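PDB 3B4N: endo-pectate lyase from Erwinia chrysanthemi, which cleaves polygalacturonate and probably also methylated pectins by beta-elimination, working within the chain and depending on calcium. Local coordinates for residues E48-T53 with R60-V65; T126-T131 with I155-T160; G209-A214 with F241-E246; A281-N286 with C309-G314. All coordinates share one frame; numbering follows the deposited sequence.

Contact 1 (E48-T53 with R60-V65); sequences EVYRGT and RERIAV. With EDO (1,2-ethanediol), chain I; EDO (1,2-ethanediol), chain H.
The Y50 ring lies against the aliphatic part of R62. CG of R62 sits over one face of the ring, 4.1 Å from its centroid, in a CH-pi contact offset toward the rim. R62 CG stands anti to the backbone N (chi1 -157°), and the chain bends only at chi3. That bend brings NH1 round to E48, where it forms a salt bridge to E48 OE2 at 3.0 Å. The bridge is not flat, because NH1 reaches OE2 from above the carboxylate plane. The other oxygen, E48 OE1, takes a 2.7 Å hydrogen bond from Y50 OH. E48 OE2 has a second partner in R46, so the carboxylate is held by three residues. A 1,2-ethanediol molecule, probably from the crystallisation liquor, bonds to NE and NH2 of R62.

The two strands form an antiparallel beta hairpin at the edge of a four-stranded sheet. A classic beta bulge interrupts it, with I63 and A64 both facing V49. V49 O accepts a nearly straight bond (N-H...O 168°) from I63 N at 2.8 Å and a weak one from A64 N at 3.5 Å.

V49 CG1 meets I63 CG1 at 3.8 Å, and F73 packs beside both residues. I63 CG2 lies over the centre of one face of the R51 guanidinium, whose NH1 forms a salt bridge with D75.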
loop_
_atom_site.group_PDB
_atom_site.type_symbol
_atom_site.label_atom_id
_atom_site.label_comp_id
_atom_site.label_asym_id
_atom_site.label_seq_id
_atom_site.Cartn_x
_atom_site.Cartn_y
_atom_site.Cartn_z
ATOM N N GLU A 48 -0.417 14.957 14.516
ATOM C CA GLU A 48 0.023 16.248 14.019
ATOM C C GLU A 48 1.334 16.147 13.277
ATOM O O GLU A 48 2.260 15.468 13.717
ATOM C CB GLU A 48 0.169 17.219 15.188
ATOM C CG GLU A 48 -1.085 17.322 16.047
ATOM C CD GLU A 48 -0.935 18.323 17.167
ATOM O OE1 GLU A 48 0.153 18.376 17.777
ATOM O OE2 GLU A 48 -1.913 19.046 17.444
ATOM N N VAL A 49 1.413 16.822 12.141
ATOM C CA VAL A 49 2.636 16.804 11.352
ATOM C C VAL A 49 3.371 18.112 11.591
ATOM O O VAL A 49 2.780 19.183 11.514
ATOM C CB VAL A 49 2.344 16.675 9.841
ATOM C CG1 VAL A 49 3.651 16.533 9.066
ATOM C CG2 VAL A 49 1.438 15.478 9.586
ATOM N N TYR A 50 4.661 18.005 11.896
ATOM C CA TYR A 50 5.512 19.167 12.137
ATOM C C TYR A 50 6.613 19.212 11.086
ATOM O O TYR A 50 7.086 18.179 10.609
ATOM C CB TYR A 50 6.127 19.089 13.534
ATOM C CG TYR A 50 5.123 19.344 14.622
ATOM C CD1 TYR A 50 4.931 20.632 15.127
ATOM C CD2 TYR A 50 4.317 18.315 15.106
ATOM C CE1 TYR A 50 3.961 20.894 16.081
ATOM C CE2 TYR A 50 3.336 18.564 16.066
ATOM C CZ TYR A 50 3.165 19.857 16.545
ATOM O OH TYR A 50 2.179 20.120 17.470
ATOM N N ARG A 51 7.029 20.422 10.735
ATOM C CA ARG A 51 8.064 20.605 9.729
ATOM C C ARG A 51 8.949 21.792 10.085
ATOM O O ARG A 51 8.502 22.731 10.740
ATOM C CB ARG A 51 7.415 20.863 8.367
ATOM C CG ARG A 51 8.384 20.876 7.189
ATOM C CD ARG A 51 7.669 21.277 5.905
ATOM N NE ARG A 51 7.392 22.710 5.885
ATOM C CZ ARG A 51 6.535 23.302 5.065
ATOM N NH1 ARG A 51 5.855 22.586 4.177
ATOM N NH2 ARG A 51 6.344 24.613 5.144
ATOM N N GLY A 52 10.201 21.727 9.646
ATOM C CA GLY A 52 11.133 22.816 9.870
ATOM C C GLY A 52 12.140 22.843 8.739
ATOM O O GLY A 52 12.257 21.872 7.995
ATOM N N THR A 53 12.853 23.958 8.584
ATOM C CA THR A 53 13.867 24.046 7.539
ATOM C C THR A 53 15.247 23.731 8.107
ATOM O O THR A 53 16.251 23.802 7.392
ATOM C CB THR A 53 13.891 25.432 6.858
ATOM O OG1 THR A 53 13.983 26.454 7.854
ATOM C CG2 THR A 53 12.639 25.637 6.018
ATOM N N ARG A 60 10.530 23.335 15.053
ATOM C CA ARG A 60 9.541 22.774 14.146
ATOM C C ARG A 60 8.187 23.411 14.392
ATOM O O ARG A 60 7.867 23.829 15.511
ATOM C CB ARG A 60 9.446 21.255 14.323
ATOM C CG ARG A 60 8.758 20.816 15.607
ATOM C CD ARG A 60 9.053 19.351 15.911
ATOM N NE ARG A 60 8.668 19.008 17.276
ATOM C CZ ARG A 60 9.130 17.947 17.932
ATOM N NH1 ARG A 60 9.986 17.120 17.345
ATOM N NH2 ARG A 60 8.758 17.734 19.190
ATOM N N GLU A 61 7.390 23.488 13.337
ATOM C CA GLU A 61 6.071 24.067 13.448
ATOM C C GLU A 61 5.038 23.176 12.782
ATOM O O GLU A 61 5.322 22.501 11.797
ATOM C CB GLU A 61 6.070 25.468 12.862
ATOM C CG GLU A 61 6.881 26.410 13.739
ATOM C CD GLU A 61 6.731 27.855 13.352
ATOM O OE1 GLU A 61 5.577 28.295 13.159
ATOM O OE2 GLU A 61 7.768 28.548 13.259
ATOM N N ARG A 62 3.832 23.169 13.332
ATOM C CA ARG A 62 2.794 22.300 12.810
ATOM C C ARG A 62 2.282 22.715 11.438
ATOM O O ARG A 62 1.993 23.890 11.206
ATOM C CB ARG A 62 1.628 22.226 13.799
ATOM C CG ARG A 62 0.777 20.978 13.630
ATOM C CD ARG A 62 -0.332 20.941 14.658
ATOM N NE ARG A 62 -1.254 22.049 14.461
ATOM C CZ ARG A 62 -2.113 22.469 15.383
ATOM N NH1 ARG A 62 -2.165 21.872 16.568
ATOM N NH2 ARG A 62 -2.909 23.492 15.121
ATOM N N ILE A 63 2.194 21.746 10.531
ATOM C CA ILE A 63 1.678 22.010 9.194
ATOM C C ILE A 63 0.362 21.286 8.950
ATOM O O ILE A 63 -0.316 21.560 7.967
ATOM C CB ILE A 63 2.689 21.637 8.076
ATOM C CG1 ILE A 63 3.023 20.144 8.104
ATOM C CG2 ILE A 63 3.939 22.495 8.229
ATOM C CD1 ILE A 63 3.836 19.691 6.877
ATOM N N ALA A 64 -0.012 20.368 9.844
ATOM C CA ALA A 64 -1.277 19.662 9.681
ATOM C C ALA A 64 -1.785 18.969 10.934
ATOM O O ALA A 64 -1.007 18.554 11.787
ATOM C CB ALA A 64 -1.165 18.626 8.542
ATOM N N VAL A 65 -3.107 18.886 11.049
ATOM C CA VAL A 65 -3.747 18.155 12.140
ATOM C C VAL A 65 -4.560 17.104 11.387
ATOM O O VAL A 65 -5.426 17.450 10.573
ATOM C CB VAL A 65 -4.705 19.028 12.972
ATOM C CG1 VAL A 65 -5.490 18.142 13.942
ATOM C CG2 VAL A 65 -3.909 20.074 13.760
HETATM C C1 EDO I . -1.934 24.793 11.322
HETATM O O1 EDO I . -1.647 24.975 12.812
HETATM C C2 EDO I . -1.463 23.455 10.747
HETATM O O2 EDO I . -2.029 22.317 11.658
HETATM C C1 EDO H . 6.884 21.322 18.655
HETATM O O1 EDO H . 5.752 21.099 19.667
HETATM C C2 EDO H . 8.190 21.878 19.251
HETATM O O2 EDO H . 8.793 20.792 20.209
#

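Contact 2 (T126-T131 with I155-T160); sequences TFENRT and ILKNAT
The strands 126-128 and 155-157 run parallel, 14° apart, and exchange regular backbone hydrogen bonds such as F127 N to I155 O (2.9 Å) and K157 N to F127 O (2.9 Å). After a bend in both chains, T160 N to R130 O (3.0 Å) resumes the pairing. This is the stacking of successive coils in a right-handed parallel beta helix, with like positions lying one above the other.

T131 and T160 lie side by side and point the same way, with T131 OG1 3.6 Å from T160 CB. Both hydroxyls stand anti to their carbonyl carbons (chi1 -66° and -65°), which sets T131 CG2 against T160 CG2. F127 and L156 point inward on the other face from T126 and I155. L156 CD2 meets the edge of the F127 ring at CD1, 3.8 Å away. A159 lies at the bend. Its CB sits between the carbonyl oxygens F127 O and R130 O, 3.2 Å from each, and also touches F127 CB.

E128 and K157 are also neighbours on the outside. Their chains run alongside each other, with E128 OE1 3.3 Å from K157 CE. K157 bends at chi3 and chi4, and its NZ turns to a weak bond with S179 on the next coil. I155 reaches toward D178 and H176, both zinc ligands.

E128 and K157 therefore meet by carbon and oxygen rather than as an ion pair. E128 OE1 and K157 NZ are 4.8 Å apart, and any attraction between their charges is probably modest.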
loop_
_atom_site.group_PDB
_atom_site.type_symbol
_atom_site.label_atom_id
_atom_site.label_comp_id
_atom_site.label_asym_id
_atom_site.label_seq_id
_atom_site.Cartn_x
_atom_site.Cartn_y
_atom_site.Cartn_z
ATOM N N THR A 126 12.599 -14.732 6.099
ATOM C CA THR A 126 11.265 -15.215 6.418
ATOM C C THR A 126 11.000 -14.924 7.890
ATOM O O THR A 126 11.821 -15.250 8.759
ATOM C CB THR A 126 11.117 -16.732 6.206
ATOM O OG1 THR A 126 11.233 -17.038 4.810
ATOM C CG2 THR A 126 9.768 -17.205 6.707
ATOM N N PHE A 127 9.868 -14.286 8.164
ATOM C CA PHE A 127 9.474 -13.974 9.530
ATOM C C PHE A 127 8.234 -14.803 9.830
ATOM O O PHE A 127 7.278 -14.804 9.044
ATOM C CB PHE A 127 9.137 -12.490 9.664
ATOM C CG PHE A 127 10.274 -11.569 9.322
ATOM C CD1 PHE A 127 10.027 -10.337 8.720
ATOM C CD2 PHE A 127 11.593 -11.917 9.613
ATOM C CE1 PHE A 127 11.064 -9.471 8.413
ATOM C CE2 PHE A 127 12.642 -11.049 9.308
ATOM C CZ PHE A 127 12.377 -9.827 8.707
ATOM N N GLU A 128 8.232 -15.495 10.966
ATOM C CA GLU A 128 7.109 -16.343 11.335
ATOM C C GLU A 128 6.580 -16.089 12.748
ATOM O O GLU A 128 7.345 -16.029 13.704
ATOM C CB GLU A 128 7.532 -17.810 11.193
ATOM C CG GLU A 128 6.448 -18.841 11.452
ATOM C CD GLU A 128 6.963 -20.257 11.234
ATOM O OE1 GLU A 128 7.292 -20.595 10.076
ATOM O OE2 GLU A 128 7.054 -21.025 12.219
ATOM N N ASN A 129 5.266 -15.924 12.859
ATOM C CA ASN A 129 4.603 -15.714 14.146
ATOM C C ASN A 129 5.193 -14.617 15.016
ATOM O O ASN A 129 5.293 -14.772 16.235
ATOM C CB ASN A 129 4.587 -17.019 14.945
ATOM C CG ASN A 129 3.763 -18.089 14.275
ATOM O OD1 ASN A 129 2.664 -17.817 13.793
ATOM N ND2 ASN A 129 4.281 -19.312 14.242
ATOM N N ARG A 130 5.579 -13.507 14.402
ATOM C CA ARG A 130 6.136 -12.397 15.155
ATOM C C ARG A 130 6.116 -11.122 14.337
ATOM O O ARG A 130 5.812 -11.142 13.140
ATOM C CB ARG A 130 7.567 -12.718 15.592
ATOM C CG ARG A 130 8.574 -12.889 14.467
ATOM C CD ARG A 130 9.858 -13.529 15.017
ATOM N NE ARG A 130 10.892 -13.715 14.004
ATOM C CZ ARG A 130 11.870 -12.848 13.754
ATOM N NH1 ARG A 130 11.959 -11.720 14.443
ATOM N NH2 ARG A 130 12.770 -13.117 12.818
ATOM N N THR A 131 6.434 -10.017 15.002
ATOM C CA THR A 131 6.475 -8.709 14.373
ATOM C C THR A 131 7.922 -8.264 14.275
ATOM O O THR A 131 8.700 -8.413 15.230
ATOM C CB THR A 131 5.686 -7.677 15.203
ATOM O OG1 THR A 131 4.298 -8.027 15.196
ATOM C CG2 THR A 131 5.860 -6.274 14.625
ATOM N N ILE A 155 9.271 -12.787 3.219
ATOM C CA ILE A 155 8.200 -13.767 3.312
ATOM C C ILE A 155 7.665 -13.728 4.735
ATOM O O ILE A 155 8.425 -13.837 5.707
ATOM C CB ILE A 155 8.696 -15.194 3.010
ATOM C CG1 ILE A 155 9.187 -15.277 1.566
ATOM C CG2 ILE A 155 7.569 -16.195 3.240
ATOM C CD1 ILE A 155 9.785 -16.609 1.211
ATOM N N LEU A 156 6.356 -13.569 4.853
ATOM C CA LEU A 156 5.710 -13.508 6.150
ATOM C C LEU A 156 4.826 -14.737 6.338
ATOM O O LEU A 156 4.089 -15.133 5.435
ATOM C CB LEU A 156 4.852 -12.237 6.243
ATOM C CG LEU A 156 5.547 -10.899 5.988
ATOM C CD1 LEU A 156 4.502 -9.784 5.981
ATOM C CD2 LEU A 156 6.602 -10.643 7.065
ATOM N N LYS A 157 4.918 -15.357 7.509
ATOM C CA LYS A 157 4.081 -16.506 7.834
ATOM C C LYS A 157 3.443 -16.130 9.166
ATOM O O LYS A 157 4.071 -16.254 10.218
ATOM C CB LYS A 157 4.931 -17.775 7.961
ATOM C CG LYS A 157 5.459 -18.272 6.612
ATOM C CD LYS A 157 6.276 -19.556 6.751
ATOM C CE LYS A 157 5.432 -20.699 7.296
ATOM N NZ LYS A 157 4.226 -20.950 6.455
ATOM N N ASN A 158 2.205 -15.642 9.100
ATOM C CA ASN A 158 1.465 -15.176 10.280
ATOM C C ASN A 158 2.368 -14.186 11.006
ATOM O O ASN A 158 2.527 -14.231 12.227
ATOM C CB ASN A 158 1.102 -16.340 11.208
ATOM C CG ASN A 158 0.038 -15.959 12.224
ATOM O OD1 ASN A 158 0.246 -16.051 13.438
ATOM N ND2 ASN A 158 -1.115 -15.530 11.730
ATOM N N ALA A 159 2.940 -13.269 10.235
ATOM C CA ALA A 159 3.872 -12.288 10.767
ATOM C C ALA A 159 3.622 -10.873 10.267
ATOM O O ALA A 159 2.904 -10.652 9.290
ATOM C CB ALA A 159 5.300 -12.708 10.424
ATOM N N THR A 160 4.243 -9.919 10.947
ATOM C CA THR A 160 4.111 -8.511 10.605
ATOM C C THR A 160 5.472 -7.891 10.344
ATOM O O THR A 160 6.443 -8.190 11.039
ATOM C CB THR A 160 3.447 -7.715 11.763
ATOM O OG1 THR A 160 2.102 -8.165 11.937
ATOM C CG2 THR A 160 3.440 -6.212 11.463
#

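Contact 3 (G209-A214 with F241-E246); sequences GIAHNA and FTLTGE. With CA (calcium ion), chain C.
T244 O accepts two hydrogen bonds, one across the contact from N213 N at 3.2 Å and one from H247 NE2. The N213 side chain binds the calcium ion through OD1 at 2.3 Å. D191, the carbonyls of I192 and Y218, and two waters complete the metal site. One of those waters also bonds to A214 O (2.8 Å), tying the segment to the ion a second time.

T244 OG1 and H212 ND1 are hydrogen-bonded at 2.8 Å, either being a possible donor. The hydroxyl lies near the plane of the ring, at its edge. It is placed there by standing between its own N and carbonyl carbon (chi1 63°). The two side chains cross at about a right angle.

These are parallel strands of adjacent coils of the beta helix. A211 CB packs inward against L243 CD2 (3.7 Å) and F241 CZ (3.8 Å). On the face with H212, I210 CD1 presses tightly on T242 CB. Near the metal, N213 O accepts a bond from E246 N at 2.9 Å, while E246 OE1 turns to the backbone N of K215.

The calcium probably polarises the N213 amide, whose OD1 also takes a bent bond from A214 N at 3.0 Å. A calcium ligand is thus carried on a strand whose backbone is bonded to the next coil.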
loop_
_atom_site.group_PDB
_atom_site.type_symbol
_atom_site.label_atom_id
_atom_site.label_comp_id
_atom_site.label_asym_id
_atom_site.label_seq_id
_atom_site.Cartn_x
_atom_site.Cartn_y
_atom_site.Cartn_z
ATOM N N GLY A 209 1.513 3.023 4.272
ATOM C CA GLY A 209 2.497 2.701 3.253
ATOM C C GLY A 209 2.301 3.587 2.032
ATOM O O GLY A 209 1.236 4.180 1.842
ATOM N N ILE A 210 3.332 3.669 1.198
ATOM C CA ILE A 210 3.296 4.475 -0.022
ATOM C C ILE A 210 3.869 3.594 -1.121
ATOM O O ILE A 210 4.982 3.101 -0.982
ATOM C CB ILE A 210 4.183 5.738 0.106
ATOM C CG1 ILE A 210 3.721 6.608 1.285
ATOM C CG2 ILE A 210 4.136 6.528 -1.195
ATOM C CD1 ILE A 210 2.411 7.315 1.076
ATOM N N ALA A 211 3.111 3.373 -2.194
ATOM C CA ALA A 211 3.594 2.535 -3.284
ATOM C C ALA A 211 3.620 3.301 -4.599
ATOM O O ALA A 211 2.591 3.726 -5.113
ATOM C CB ALA A 211 2.724 1.288 -3.417
ATOM N N HIS A 212 4.817 3.450 -5.144
ATOM C CA HIS A 212 4.997 4.159 -6.388
ATOM C C HIS A 212 5.164 3.203 -7.558
ATOM O O HIS A 212 5.700 2.111 -7.415
ATOM C CB HIS A 212 6.252 5.037 -6.296
ATOM C CG HIS A 212 6.468 5.913 -7.490
ATOM N ND1 HIS A 212 5.656 6.988 -7.776
ATOM C CD2 HIS A 212 7.403 5.874 -8.469
ATOM C CE1 HIS A 212 6.082 7.577 -8.879
ATOM N NE2 HIS A 212 7.140 6.921 -9.320
ATOM N N ASN A 213 4.646 3.600 -8.710
ATOM C CA ASN A 213 4.884 2.825 -9.915
ATOM C C ASN A 213 4.933 3.854 -11.027
ATOM O O ASN A 213 4.450 4.968 -10.865
ATOM C CB ASN A 213 3.817 1.758 -10.181
ATOM C CG ASN A 213 4.413 0.537 -10.877
ATOM O OD1 ASN A 213 5.536 0.598 -11.383
ATOM N ND2 ASN A 213 3.674 -0.568 -10.912
ATOM N N ALA A 214 5.540 3.502 -12.148
ATOM C CA ALA A 214 5.642 4.471 -13.226
ATOM C C ALA A 214 5.615 3.823 -14.585
ATOM O O ALA A 214 6.081 2.699 -14.762
ATOM C CB ALA A 214 6.925 5.277 -13.073
ATOM N N PHE A 241 -3.280 3.884 2.756
ATOM C CA PHE A 241 -2.238 3.354 1.874
ATOM C C PHE A 241 -2.338 4.250 0.637
ATOM O O PHE A 241 -3.425 4.451 0.093
ATOM C CB PHE A 241 -2.601 1.907 1.537
ATOM C CG PHE A 241 -1.698 1.244 0.535
ATOM C CD1 PHE A 241 -0.313 1.302 0.656
ATOM C CD2 PHE A 241 -2.245 0.478 -0.489
ATOM C CE1 PHE A 241 0.518 0.601 -0.226
ATOM C CE2 PHE A 241 -1.419 -0.232 -1.377
ATOM C CZ PHE A 241 -0.045 -0.168 -1.240
ATOM N N THR A 242 -1.209 4.791 0.201
ATOM C CA THR A 242 -1.201 5.722 -0.918
ATOM C C THR A 242 -0.421 5.247 -2.118
ATOM O O THR A 242 0.715 4.797 -1.988
ATOM C CB THR A 242 -0.620 7.065 -0.461
ATOM O OG1 THR A 242 -1.464 7.607 0.555
ATOM C CG2 THR A 242 -0.512 8.057 -1.621
ATOM N N LEU A 243 -1.048 5.360 -3.284
ATOM C CA LEU A 243 -0.410 4.986 -4.535
ATOM C C LEU A 243 -0.001 6.262 -5.245
ATOM O O LEU A 243 -0.795 7.199 -5.352
ATOM C CB LEU A 243 -1.371 4.205 -5.438
ATOM C CG LEU A 243 -1.935 2.891 -4.892
ATOM C CD1 LEU A 243 -2.713 2.199 -5.986
ATOM C CD2 LEU A 243 -0.815 1.999 -4.384
ATOM N N THR A 244 1.238 6.302 -5.716
ATOM C CA THR A 244 1.741 7.470 -6.433
ATOM C C THR A 244 2.230 7.036 -7.805
ATOM O O THR A 244 2.570 5.874 -8.023
ATOM C CB THR A 244 2.903 8.144 -5.666
ATOM O OG1 THR A 244 4.011 7.244 -5.574
ATOM C CG2 THR A 244 2.464 8.524 -4.267
ATOM N N GLY A 245 2.257 7.975 -8.739
ATOM C CA GLY A 245 2.720 7.637 -10.072
ATOM C C GLY A 245 1.623 7.091 -10.964
ATOM O O GLY A 245 0.498 7.599 -10.953
ATOM N N GLU A 246 1.963 6.071 -11.748
ATOM C CA GLU A 246 1.030 5.430 -12.672
ATOM C C GLU A 246 0.925 3.956 -12.289
ATOM O O GLU A 246 1.939 3.267 -12.199
ATOM C CB GLU A 246 1.538 5.537 -14.118
ATOM C CG GLU A 246 1.687 6.957 -14.664
ATOM C CD GLU A 246 2.977 7.625 -14.238
ATOM O OE1 GLU A 246 4.057 7.031 -14.450
ATOM O OE2 GLU A 246 2.915 8.750 -13.699
HETATM CA CA CA C . 7.403 -0.662 -11.888
HETATM O O HOH W 1 5.940 -2.552 -12.319
HETATM O O HOH W 2 7.029 0.147 -14.096
#

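Contact 4 (A281-N286 with C309-G314); sequences AGVNRN and CEEFKG
R285 NH1 forms a salt bridge with E311 OE2 at 2.9 Å. The oxygen lies in the guanidinium plane, though the two flat groups are turned 86° apart. R285 is extended from CG to NE, which carries NH1 out to the carboxylate. E311 OE1 bonds instead to T331. The N286 amide closes a pair of bonds with the backbone of G314: OD1 accepts from G314 N at 2.7 Å, and ND2 donates to G314 O at 2.9 Å.

Backbone bonds join the parallel strands 281-284 and 309-313, neighbouring coils of the right-handed beta helix. F312 N bonds to V283 O at 2.8 Å and R285 N to F312 O at 3.0 Å. C309 is tied outside the pair, by a disulfide to C334 on strand 334-336.

Apolar and ring contacts fall on both faces. F312 CE2 comes within 3.6 Å of G282 CA, and V283 O meets the ring at its edge. R252 makes a cation-pi contact with the same ring. Opposite, V283 CG2 touches E311 CG at 3.8 Å and sits near the sulfur of C309.

Two waters add bridges. One bonds to E310 OE1 and, weakly, to A281 O; a second bonds to N284 OD1 and weakly to K313 O.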
loop_
_atom_site.group_PDB
_atom_site.type_symbol
_atom_site.label_atom_id
_atom_site.label_comp_id
_atom_site.label_asym_id
_atom_site.label_seq_id
_atom_site.Cartn_x
_atom_site.Cartn_y
_atom_site.Cartn_z
ATOM N N ALA A 281 -10.129 -2.602 -8.508
ATOM C CA ALA A 281 -10.235 -4.007 -8.136
ATOM C C ALA A 281 -10.839 -4.881 -9.214
ATOM O O ALA A 281 -11.718 -4.449 -9.953
ATOM C CB ALA A 281 -11.075 -4.125 -6.879
ATOM N N GLY A 282 -10.365 -6.122 -9.270
ATOM C CA GLY A 282 -10.872 -7.093 -10.224
ATOM C C GLY A 282 -11.273 -8.364 -9.492
ATOM O O GLY A 282 -10.420 -9.063 -8.934
ATOM N N VAL A 283 -12.569 -8.658 -9.492
ATOM C CA VAL A 283 -13.104 -9.841 -8.822
ATOM C C VAL A 283 -13.556 -10.891 -9.824
ATOM O O VAL A 283 -14.045 -10.558 -10.905
ATOM C CB VAL A 283 -14.331 -9.491 -7.915
ATOM C CG1 VAL A 283 -13.897 -8.593 -6.767
ATOM C CG2 VAL A 283 -15.427 -8.817 -8.730
ATOM N N ASN A 284 -13.363 -12.160 -9.475
ATOM C CA ASN A 284 -13.837 -13.250 -10.334
ATOM C C ASN A 284 -15.206 -13.563 -9.740
ATOM O O ASN A 284 -15.310 -14.270 -8.729
ATOM C CB ASN A 284 -12.933 -14.478 -10.218
ATOM C CG ASN A 284 -11.539 -14.215 -10.698
ATOM O OD1 ASN A 284 -11.335 -13.547 -11.714
ATOM N ND2 ASN A 284 -10.559 -14.748 -9.979
ATOM N N ARG A 285 -16.268 -13.043 -10.344
ATOM C CA ARG A 285 -17.578 -13.277 -9.761
ATOM C C ARG A 285 -18.024 -14.730 -9.771
ATOM O O ARG A 285 -18.793 -15.141 -8.905
ATOM C CB ARG A 285 -18.630 -12.384 -10.414
ATOM C CG ARG A 285 -19.043 -12.777 -11.804
ATOM C CD ARG A 285 -20.029 -11.750 -12.324
ATOM N NE ARG A 285 -20.649 -12.174 -13.570
ATOM C CZ ARG A 285 -21.185 -11.341 -14.458
ATOM N NH1 ARG A 285 -21.175 -10.030 -14.239
ATOM N NH2 ARG A 285 -21.723 -11.824 -15.574
ATOM N N ASN A 286 -17.536 -15.515 -10.727
ATOM C CA ASN A 286 -17.916 -16.924 -10.782
ATOM C C ASN A 286 -17.317 -17.743 -9.636
ATOM O O ASN A 286 -17.779 -18.849 -9.355
ATOM C CB ASN A 286 -17.512 -17.532 -12.132
ATOM C CG ASN A 286 -16.022 -17.450 -12.386
ATOM O OD1 ASN A 286 -15.420 -16.382 -12.267
ATOM N ND2 ASN A 286 -15.415 -18.579 -12.738
ATOM N N CYS A 309 -14.575 -1.052 -9.271
ATOM C CA CYS A 309 -14.670 -2.508 -9.174
ATOM C C CYS A 309 -15.139 -3.092 -10.492
ATOM O O CYS A 309 -16.163 -2.683 -11.030
ATOM C CB CYS A 309 -15.648 -2.893 -8.067
ATOM S SG CYS A 309 -15.739 -4.666 -7.636
ATOM N N GLU A 310 -14.379 -4.040 -11.023
ATOM C CA GLU A 310 -14.750 -4.683 -12.276
ATOM C C GLU A 310 -14.921 -6.169 -12.039
ATOM O O GLU A 310 -14.150 -6.783 -11.292
ATOM C CB GLU A 310 -13.684 -4.446 -13.350
ATOM C CG GLU A 310 -13.521 -2.974 -13.725
ATOM C CD GLU A 310 -12.488 -2.749 -14.803
ATOM O OE1 GLU A 310 -11.386 -3.324 -14.707
ATOM O OE2 GLU A 310 -12.779 -1.989 -15.751
ATOM N N GLU A 311 -15.949 -6.736 -12.662
ATOM C CA GLU A 311 -16.238 -8.163 -12.543
ATOM C C GLU A 311 -15.671 -8.915 -13.736
ATOM O O GLU A 311 -15.725 -8.431 -14.870
ATOM C CB GLU A 311 -17.747 -8.391 -12.431
ATOM C CG GLU A 311 -18.285 -7.952 -11.075
ATOM C CD GLU A 311 -19.781 -8.122 -10.904
ATOM O OE1 GLU A 311 -20.262 -7.877 -9.778
ATOM O OE2 GLU A 311 -20.482 -8.489 -11.872
ATOM N N PHE A 312 -15.102 -10.085 -13.450
ATOM C CA PHE A 312 -14.484 -10.955 -14.451
ATOM C C PHE A 312 -14.914 -12.386 -14.219
ATOM O O PHE A 312 -15.508 -12.715 -13.194
ATOM C CB PHE A 312 -12.963 -10.974 -14.290
ATOM C CG PHE A 312 -12.287 -9.673 -14.561
ATOM C CD1 PHE A 312 -11.708 -9.423 -15.799
ATOM C CD2 PHE A 312 -12.181 -8.714 -13.558
ATOM C CE1 PHE A 312 -11.029 -8.241 -16.044
ATOM C CE2 PHE A 312 -11.505 -7.524 -13.788
ATOM C CZ PHE A 312 -10.925 -7.282 -15.032
ATOM N N LYS A 313 -14.573 -13.237 -15.182
ATOM C CA LYS A 313 -14.815 -14.663 -15.061
ATOM C C LYS A 313 -13.413 -15.228 -14.881
ATOM O O LYS A 313 -12.547 -15.009 -15.726
ATOM C CB LYS A 313 -15.420 -15.256 -16.335
ATOM C CG LYS A 313 -15.744 -16.748 -16.193
ATOM C CD LYS A 313 -16.097 -17.393 -17.531
ATOM C CE LYS A 313 -14.868 -17.546 -18.405
ATOM N NZ LYS A 313 -15.179 -18.239 -19.695
ATOM N N GLY A 314 -13.176 -15.911 -13.767
ATOM C CA GLY A 314 -11.872 -16.506 -13.531
ATOM C C GLY A 314 -11.838 -17.923 -14.080
ATOM O O GLY A 314 -12.884 -18.549 -14.241
HETATM O O HOH W 3 -10.223 -4.190 -12.435
HETATM O O HOH W 4 -10.533 -13.381 -14.334
#

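Contacts 2, 3 and 4 each pair neighbouring coils of the beta helix. Contact 1 is an antiparallel hairpin in a separate four-stranded sheet. Its centre is about 43 Å from that of contact 4, across the centre of the chain. Contacts 2 and 4 reach the same long sheet, one near its start and one toward its end. Contact 3 is buried close to the centre of the chain, and contact 4 is also buried. Contact 2 is partly exposed and contact 1 lies at the surface. Salt bridges occur in contacts 1 and 4, a calcium ligand in contact 3. Contact 2 has only a loose charge pair and lies close to a zinc site.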